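Local coordinates for uncharacterized protein (Mycolicibacterium smegmatis MC2 155, PDB 6T84), which is required for MmpL3-dependent transport of trehalose monomycolate to the mycobacterial cell wall, here as the probably cytoplasmic part of its N-terminal domain, at residues V40-V52 with F63-A75. Residues are numbered along the deposited sequence; the frame is centred on the assembly and turned at random. Where two conformers were deposited one is given.
Sequences VMSTVGDVTAKNV and FIFDIEEVATVIA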
ATOM      1  N   VAL A  40       3.648   5.055  -4.966  1.00 24.61           N
ATOM      2  CA  VAL A  40       3.089   5.754  -6.125  1.00 26.45           C
ATOM      3  C   VAL A  40       2.848   7.230  -5.904  1.00 29.38           C
ATOM      4  O   VAL A  40       2.631   7.953  -6.887  1.00 33.19           O
ATOM      5  CB  VAL A  40       1.783   5.142  -6.675  1.00 25.21           C
ATOM      6  CG1 VAL A  40       2.020   3.758  -7.113  1.00 25.71           C
ATOM      7  CG2 VAL A  40       0.696   5.155  -5.650  1.00 24.22           C
ATOM      8  N   MET A  41       2.901   7.706  -4.662  1.00 27.51           N
ATOM      9  CA  MET A  41       2.618   9.117  -4.408  1.00 30.50           C
ATOM     10  C   MET A  41       3.747  10.034  -4.865  1.00 35.32           C
ATOM     11  O   MET A  41       3.496  11.211  -5.121  1.00 50.49           O
ATOM     12  CB  MET A  41       2.345   9.374  -2.931  1.00 30.09           C
ATOM     13  CG  MET A  41       1.346   8.498  -2.274  1.00 32.71           C
ATOM     14  SD  MET A  41      -0.260   8.483  -3.112  1.00 40.09           S
ATOM     15  CE  MET A  41      -1.060   7.181  -2.187  1.00 72.01           C
ATOM     16  N   SER A  42       4.969   9.518  -5.019  1.00 44.57           N
ATOM     17  CA  SER A  42       6.053  10.412  -5.414  1.00 59.14           C
ATOM     18  C   SER A  42       6.052  10.718  -6.910  1.00 42.05           C
ATOM     19  O   SER A  42       6.547  11.774  -7.315  1.00 78.02           O
ATOM     20  CB  SER A  42       7.403   9.868  -4.953  1.00 59.31           C
ATOM     21  OG  SER A  42       7.657   8.580  -5.491  1.00 42.52           O
ATOM     22  N   THR A  43       5.491   9.830  -7.737  0.82 44.30           N
ATOM     23  CA  THR A  43       5.461  10.018  -9.185  0.82 55.81           C
ATOM     24  C   THR A  43       4.151  10.634  -9.686  0.82 36.44           C
ATOM     25  O   THR A  43       3.838  10.538 -10.879  0.82 49.75           O
ATOM     26  CB  THR A  43       5.776   8.711  -9.919  0.82 48.63           C
ATOM     27  OG1 THR A  43       4.818   7.704  -9.564  0.82 51.77           O
ATOM     28  CG2 THR A  43       7.177   8.223  -9.558  0.82 62.04           C
ATOM     29  N   VAL A  44       3.374  11.261  -8.798  0.82 45.75           N
ATOM     30  CA  VAL A  44       2.141  11.939  -9.186  0.82 62.60           C
ATOM     31  C   VAL A  44       2.042  13.273  -8.461  0.82 53.62           C
ATOM     32  O   VAL A  44       2.659  13.497  -7.415  0.82 61.29           O
ATOM     33  CB  VAL A  44       0.863  11.106  -8.920  0.82 50.33           C
ATOM     34  CG1 VAL A  44       0.911   9.770  -9.660  0.82 54.30           C
ATOM     35  CG2 VAL A  44       0.654  10.916  -7.417  0.82 38.54           C
ATOM     36  N   GLY A  45       1.232  14.155  -9.028  0.82 62.10           N
ATOM     37  CA  GLY A  45       0.994  15.452  -8.434  0.82 49.47           C
ATOM     38  C   GLY A  45      -0.223  16.078  -9.066  0.82 61.47           C
ATOM     39  O   GLY A  45      -0.659  15.675 -10.152  0.82 63.91           O
ATOM     40  N   ASP A  46      -0.772  17.070  -8.363  0.82 54.70           N
ATOM     41  CA  ASP A  46      -1.975  17.790  -8.795  0.82 75.29           C
ATOM     42  C   ASP A  46      -3.102  16.833  -9.196  0.82 80.58           C
ATOM     43  O   ASP A  46      -3.709  16.950 -10.265  0.82 66.63           O
ATOM     44  CB  ASP A  46      -1.670  18.808  -9.897  0.82 54.30           C
ATOM     45  CG  ASP A  46      -2.783  19.832 -10.060  0.82 72.08           C
ATOM     46  OD1 ASP A  46      -2.925  20.714  -9.178  0.82 57.52           O
ATOM     47  OD2 ASP A  46      -3.528  19.744 -11.062  0.82 72.75           O
ATOM     48  N   VAL A  47      -3.369  15.858  -8.322  1.00 77.20           N
ATOM     49  CA  VAL A  47      -4.474  14.923  -8.484  1.00 43.55           C
ATOM     50  C   VAL A  47      -5.215  14.852  -7.159  1.00 43.29           C
ATOM     51  O   VAL A  47      -4.677  15.182  -6.106  1.00 39.84           O
ATOM     52  CB  VAL A  47      -4.004  13.517  -8.913  1.00 40.78           C
ATOM     53  CG1 VAL A  47      -3.460  13.536 -10.347  1.00 66.70           C
ATOM     54  CG2 VAL A  47      -2.964  12.972  -7.939  1.00 43.50           C
ATOM     55  N   THR A  48      -6.470  14.434  -7.220  1.00 39.57           N
ATOM     56  CA  THR A  48      -7.223  14.185  -6.008  1.00 32.45           C
ATOM     57  C   THR A  48      -7.665  12.738  -6.003  1.00 26.75           C
ATOM     58  O   THR A  48      -7.794  12.095  -7.049  1.00 28.30           O
ATOM     59  CB  THR A  48      -8.483  15.034  -5.923  1.00 32.31           C
ATOM     60  OG1 THR A  48      -9.326  14.680  -7.014  1.00 34.30           O
ATOM     61  CG2 THR A  48      -8.173  16.535  -6.001  1.00 31.80           C
ATOM     62  N   ALA A  49      -7.968  12.267  -4.815  1.00 22.25           N
ATOM     63  CA  ALA A  49      -8.409  10.892  -4.601  1.00 19.56           C
ATOM     64  C   ALA A  49      -9.863  10.770  -5.045  1.00 17.80           C
ATOM     65  O   ALA A  49     -10.712  11.615  -4.689  1.00 18.63           O
ATOM     66  CB  ALA A  49      -8.273  10.570  -3.118  1.00 19.39           C
ATOM     67  N   LYS A  50     -10.178   9.736  -5.821  1.00 16.02           N
ATOM     68  CA  LYS A  50     -11.543   9.533  -6.297  1.00 16.05           C
ATOM     69  C   LYS A  50     -12.042   8.165  -5.894  1.00 14.43           C
ATOM     70  O   LYS A  50     -11.260   7.247  -5.635  1.00 14.91           O
ATOM     71  CB  LYS A  50     -11.671   9.714  -7.821  1.00 19.57           C
ATOM     72  CG  LYS A  50     -11.473  11.183  -8.208  1.00 23.75           C
ATOM     73  CD  LYS A  50     -11.899  11.472  -9.602  1.00 26.54           C
ATOM     74  CE  LYS A  50     -11.725  12.981  -9.868  1.00 28.81           C
ATOM     75  NZ  LYS A  50     -11.694  13.317 -11.310  1.00 30.20           N
ATOM     76  N   ASN A  51     -13.366   7.994  -5.944  0.68 14.21           N
ATOM     77  CA  ASN A  51     -13.999   6.723  -5.556  0.68 14.33           C
ATOM     78  C   ASN A  51     -13.438   6.231  -4.221  0.68 12.73           C
ATOM     79  O   ASN A  51     -12.867   5.135  -4.090  0.68 13.08           O
ATOM     80  CB  ASN A  51     -13.810   5.655  -6.639  0.68 16.46           C
ATOM     81  CG  ASN A  51     -14.604   5.936  -7.836  0.68 18.70           C
ATOM     82  OD1 ASN A  51     -15.776   6.244  -7.731  0.68 18.56           O
ATOM     83  ND2 ASN A  51     -13.996   5.796  -9.017  0.68 21.42           N
ATOM     84  N   VAL A  52     -13.570   7.111  -3.241  1.00 12.46           N
ATOM     85  CA  VAL A  52     -12.893   6.976  -1.956  1.00 12.55           C
ATOM     86  C   VAL A  52     -13.757   6.148  -1.015  1.00 11.88           C
ATOM     87  O   VAL A  52     -14.970   6.399  -0.864  1.00 12.81           O
ATOM     88  CB  VAL A  52     -12.632   8.369  -1.370  1.00 12.97           C
ATOM     89  CG1 VAL A  52     -11.911   8.235   0.005  1.00 14.62           C
ATOM     90  CG2 VAL A  52     -11.808   9.216  -2.340  1.00 13.55           C
ATOM     91  N   PHE A  63      -8.134   3.307   4.122  1.00 14.16           N
ATOM     92  CA  PHE A  63      -8.654   4.152   3.043  1.00 14.88           C
ATOM     93  C   PHE A  63      -8.363   3.509   1.703  1.00 14.25           C
ATOM     94  O   PHE A  63      -7.271   2.968   1.517  1.00 15.16           O
ATOM     95  CB  PHE A  63      -8.007   5.545   3.087  1.00 17.80           C
ATOM     96  CG  PHE A  63      -8.173   6.277   4.455  1.00 20.83           C
ATOM     97  CD1 PHE A  63      -9.256   6.041   5.308  1.00 23.76           C
ATOM     98  CD2 PHE A  63      -7.262   7.190   4.855  1.00 23.34           C
ATOM     99  CE1 PHE A  63      -9.434   6.713   6.538  1.00 26.30           C
ATOM    100  CE2 PHE A  63      -7.427   7.887   6.057  1.00 26.06           C
ATOM    101  CZ  PHE A  63      -8.518   7.643   6.896  1.00 26.67           C
ATOM    102  N   ILE A  64      -9.330   3.500   0.797  1.00 13.20           N
ATOM    103  CA  ILE A  64      -9.173   2.907  -0.527  1.00 13.11           C
ATOM    104  C   ILE A  64      -9.601   3.965  -1.522  1.00 13.53           C
ATOM    105  O   ILE A  64     -10.672   4.562  -1.363  1.00 15.17           O
ATOM    106  CB  ILE A  64     -10.044   1.648  -0.664  1.00 13.59           C
ATOM    107  CG1 ILE A  64      -9.696   0.662   0.485  1.00 14.29           C
ATOM    108  CG2 ILE A  64      -9.789   0.992  -2.054  1.00 14.77           C
ATOM    109  CD1 ILE A  64     -10.700   0.649   1.624  1.00 14.53           C
ATOM    110  N   PHE A  65      -8.782   4.196  -2.542  1.00 14.38           N
ATOM    111  CA  PHE A  65      -9.110   5.298  -3.454  1.00 14.88           C
ATOM    112  C   PHE A  65      -8.375   5.096  -4.770  1.00 14.24           C
ATOM    113  O   PHE A  65      -7.437   4.296  -4.863  1.00 15.01           O
ATOM    114  CB  PHE A  65      -8.766   6.675  -2.845  1.00 15.48           C
ATOM    115  CG  PHE A  65      -7.371   6.759  -2.347  1.00 16.97           C
ATOM    116  CD1 PHE A  65      -6.330   7.141  -3.206  1.00 18.15           C
ATOM    117  CD2 PHE A  65      -7.067   6.399  -1.038  1.00 17.39           C
ATOM    118  CE1 PHE A  65      -4.986   7.153  -2.753  1.00 18.95           C
ATOM    119  CE2 PHE A  65      -5.741   6.454  -0.572  1.00 18.73           C
ATOM    120  CZ  PHE A  65      -4.701   6.839  -1.429  1.00 19.23           C
ATOM    121  N   ASP A  66      -8.833   5.811  -5.802  1.00 14.73           N
ATOM    122  CA  ASP A  66      -8.189   5.785  -7.103  1.00 16.02           C
ATOM    123  C   ASP A  66      -7.423   7.088  -7.305  1.00 16.89           C
ATOM    124  O   ASP A  66      -7.886   8.162  -6.909  1.00 17.43           O
ATOM    125  CB  ASP A  66      -9.224   5.654  -8.230  1.00 17.45           C
ATOM    126  CG  ASP A  66     -10.053   4.400  -8.118  1.00 18.13           C
ATOM    127  OD1 ASP A  66      -9.577   3.400  -7.535  1.00 16.82           O
ATOM    128  OD2 ASP A  66     -11.176   4.396  -8.668  1.00 20.50           O
ATOM    129  N   ILE A  67      -6.253   6.973  -7.917  1.00 18.04           N
ATOM    130  CA  ILE A  67      -5.518   8.114  -8.452  1.00 20.64           C
ATOM    131  C   ILE A  67      -5.618   7.972  -9.958  1.00 23.55           C
ATOM    132  O   ILE A  67      -4.996   7.083 -10.538  1.00 24.42           O
ATOM    133  CB  ILE A  67      -4.046   8.084  -8.003  1.00 22.17           C
ATOM    134  CG1 ILE A  67      -3.983   7.920  -6.464  1.00 23.30           C
ATOM    135  CG2 ILE A  67      -3.304   9.316  -8.526  1.00 23.03           C
ATOM    136  CD1 ILE A  67      -2.559   7.861  -5.907  1.00 24.40           C
ATOM    137  N   GLU A  68      -6.406   8.835 -10.606  1.00 27.62           N
ATOM    138  CA  GLU A  68      -6.813   8.583 -12.000  1.00 34.39           C
ATOM    139  C   GLU A  68      -5.686   8.112 -12.914  1.00 36.29           C
ATOM    140  O   GLU A  68      -4.619   8.729 -12.979  1.00 45.24           O
ATOM    141  CB  GLU A  68      -7.434   9.835 -12.598  1.00 48.40           C
ATOM    142  CG  GLU A  68      -8.863  10.072 -12.183  1.00109.02           C
ATOM    143  CD  GLU A  68      -9.322  11.456 -12.559  1.00 83.32           C
ATOM    144  OE1 GLU A  68      -9.746  11.645 -13.714  1.00 81.05           O
ATOM    145  OE2 GLU A  68      -9.229  12.362 -11.708  1.00 93.91           O
ATOM    146  N   GLU A  69      -5.952   7.014 -13.621  1.00 38.77           N
ATOM    147  CA  GLU A  69      -5.020   6.423 -14.581  1.00 46.48           C
ATOM    148  C   GLU A  69      -3.640   6.139 -13.980  1.00 66.73           C
ATOM    149  O   GLU A  69      -2.631   6.126 -14.689  1.00 61.71           O
ATOM    150  CB  GLU A  69      -4.917   7.280 -15.844  1.00 81.53           C
ATOM    151  CG  GLU A  69      -6.264   7.563 -16.494  1.00 83.94           C
ATOM    152  CD  GLU A  69      -6.148   8.492 -17.688  1.00122.18           C
ATOM    153  OE1 GLU A  69      -5.040   9.029 -17.921  1.00 92.03           O
ATOM    154  OE2 GLU A  69      -7.163   8.684 -18.396  1.00121.67           O
ATOM    155  N   VAL A  70      -3.568   5.910 -12.671  1.00 48.63           N
ATOM    156  CA  VAL A  70      -2.286   5.574 -12.060  1.00 38.13           C
ATOM    157  C   VAL A  70      -2.436   4.281 -11.265  1.00 31.47           C
ATOM    158  O   VAL A  70      -1.751   3.267 -11.534  1.00 31.79           O
ATOM    159  CB  VAL A  70      -1.757   6.684 -11.139  1.00 39.61           C
ATOM    160  CG1 VAL A  70      -0.536   6.181 -10.369  1.00 46.08           C
ATOM    161  CG2 VAL A  70      -1.407   7.945 -11.926  1.00 37.50           C
ATOM    162  N   ALA A  71      -3.318   4.312 -10.273  1.00 25.57           N
ATOM    163  CA  ALA A  71      -3.412   3.182  -9.366  1.00 20.83           C
ATOM    164  C   ALA A  71      -4.668   3.291  -8.522  1.00 17.65           C
ATOM    165  O   ALA A  71      -5.177   4.389  -8.278  1.00 18.33           O
ATOM    166  CB  ALA A  71      -2.230   3.175  -8.385  1.00 20.69           C
ATOM    167  N   THR A  72      -5.094   2.151  -7.982  1.00 15.72           N
ATOM    168  CA  THR A  72      -5.992   2.093  -6.839  1.00 15.28           C
ATOM    169  C   THR A  72      -5.108   1.779  -5.630  1.00 13.99           C
ATOM    170  O   THR A  72      -4.281   0.870  -5.696  1.00 15.44           O
ATOM    171  CB  THR A  72      -7.034   0.982  -7.033  1.00 15.77           C
ATOM    172  OG1 THR A  72      -7.912   1.335  -8.141  1.00 16.69           O
ATOM    173  CG2 THR A  72      -7.894   0.719  -5.767  1.00 16.11           C
ATOM    174  N   VAL A  73      -5.217   2.567  -4.581  1.00 13.59           N
ATOM    175  CA  VAL A  73      -4.372   2.453  -3.393  1.00 13.66           C
ATOM    176  C   VAL A  73      -5.224   2.059  -2.201  1.00 13.30           C
ATOM    177  O   VAL A  73      -6.323   2.592  -2.005  1.00 13.56           O
ATOM    178  CB  VAL A  73      -3.649   3.789  -3.117  1.00 15.64           C
ATOM    179  CG1 VAL A  73      -2.794   3.672  -1.871  1.00 16.69           C
ATOM    180  CG2 VAL A  73      -2.785   4.151  -4.334  1.00 16.95           C
ATOM    181  N   ILE A  74      -4.681   1.187  -1.353  1.00 12.75           N
ATOM    182  CA  ILE A  74      -5.266   0.864  -0.057  1.00 12.95           C
ATOM    183  C   ILE A  74      -4.235   1.245   0.989  1.00 12.82           C
ATOM    184  O   ILE A  74      -3.080   0.792   0.910  1.00 13.39           O
ATOM    185  CB  ILE A  74      -5.582  -0.646   0.027  1.00 13.43           C
ATOM    186  CG1 ILE A  74      -6.583  -1.040  -1.058  1.00 14.97           C
ATOM    187  CG2 ILE A  74      -6.083  -1.026   1.438  1.00 14.03           C
ATOM    188  CD1 ILE A  74      -6.778  -2.617  -1.142  1.00 17.69           C
ATOM    189  N   ALA A  75      -4.621   2.139   1.924  1.00 12.79           N
ATOM    190  CA  ALA A  75      -3.730   2.599   2.995  1.00 13.55           C
ATOM    191  C   ALA A  75      -4.287   2.151   4.333  1.00 13.90           C
ATOM    192  O   ALA A  75      -5.438   2.464   4.650  1.00 14.70           O
ATOM    193  CB  ALA A  75      -3.619   4.121   3.018  1.00 15.15           C
TER
HETATM  194  O   HOH W   1      -8.190  10.649  -9.137  1.00 28.12           O
HETATM  195  O   HOH W   2     -11.672   6.511 -10.386  1.00 31.47           O
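Asp66 N donates to Lys50 O at 2.8 Å, and Lys50 N returns a bond to Asp66 O, making an antiparallel hydrogen-bonded pair. The Asp66 carboxylate is gripped at both oxygens. In one of its two conformers, Asn51 ND2 reaches Asp66 OD2 at 3.2 Å, on its anti side but 24° out of the carboxylate plane, while Asn51 OD1 bonds Tyr25 OH; a water also donates to Asp66 OD2. Thr72 OG1, on the next strand, donates to Asp66 OD1 at 2.7 Å from above the carboxylate plane, and Arg14 adds a salt bridge to OD1, which would favour the charged form. The extended Lys50 chain carries NZ to Glu68 OE2, a 2.7 Å salt bridge that is probably mobile, since Glu68 is poorly ordered. Val70 and Ala71 face Ile67 in a classic beta bulge. On the apolar side Met41, bent at chi2 (-55°), sets SD 3.7 Å from Ile67 CD1 and CE at the Phe65 ring edge. Val40 CG2 lies 3.9 Å from Val73 CG2, the Val47 and Ile67 side chains cross at about a right angle, CG2 methyls touching, and Val44 meets Val70 tip to tip. Segment 40-52 runs along one side of hairpin 60-67/71-77; Trp36 meets Phe65, planes about 10° apart, helix 10-21 touches Asp66, and strand 148-153 flanks 71-77.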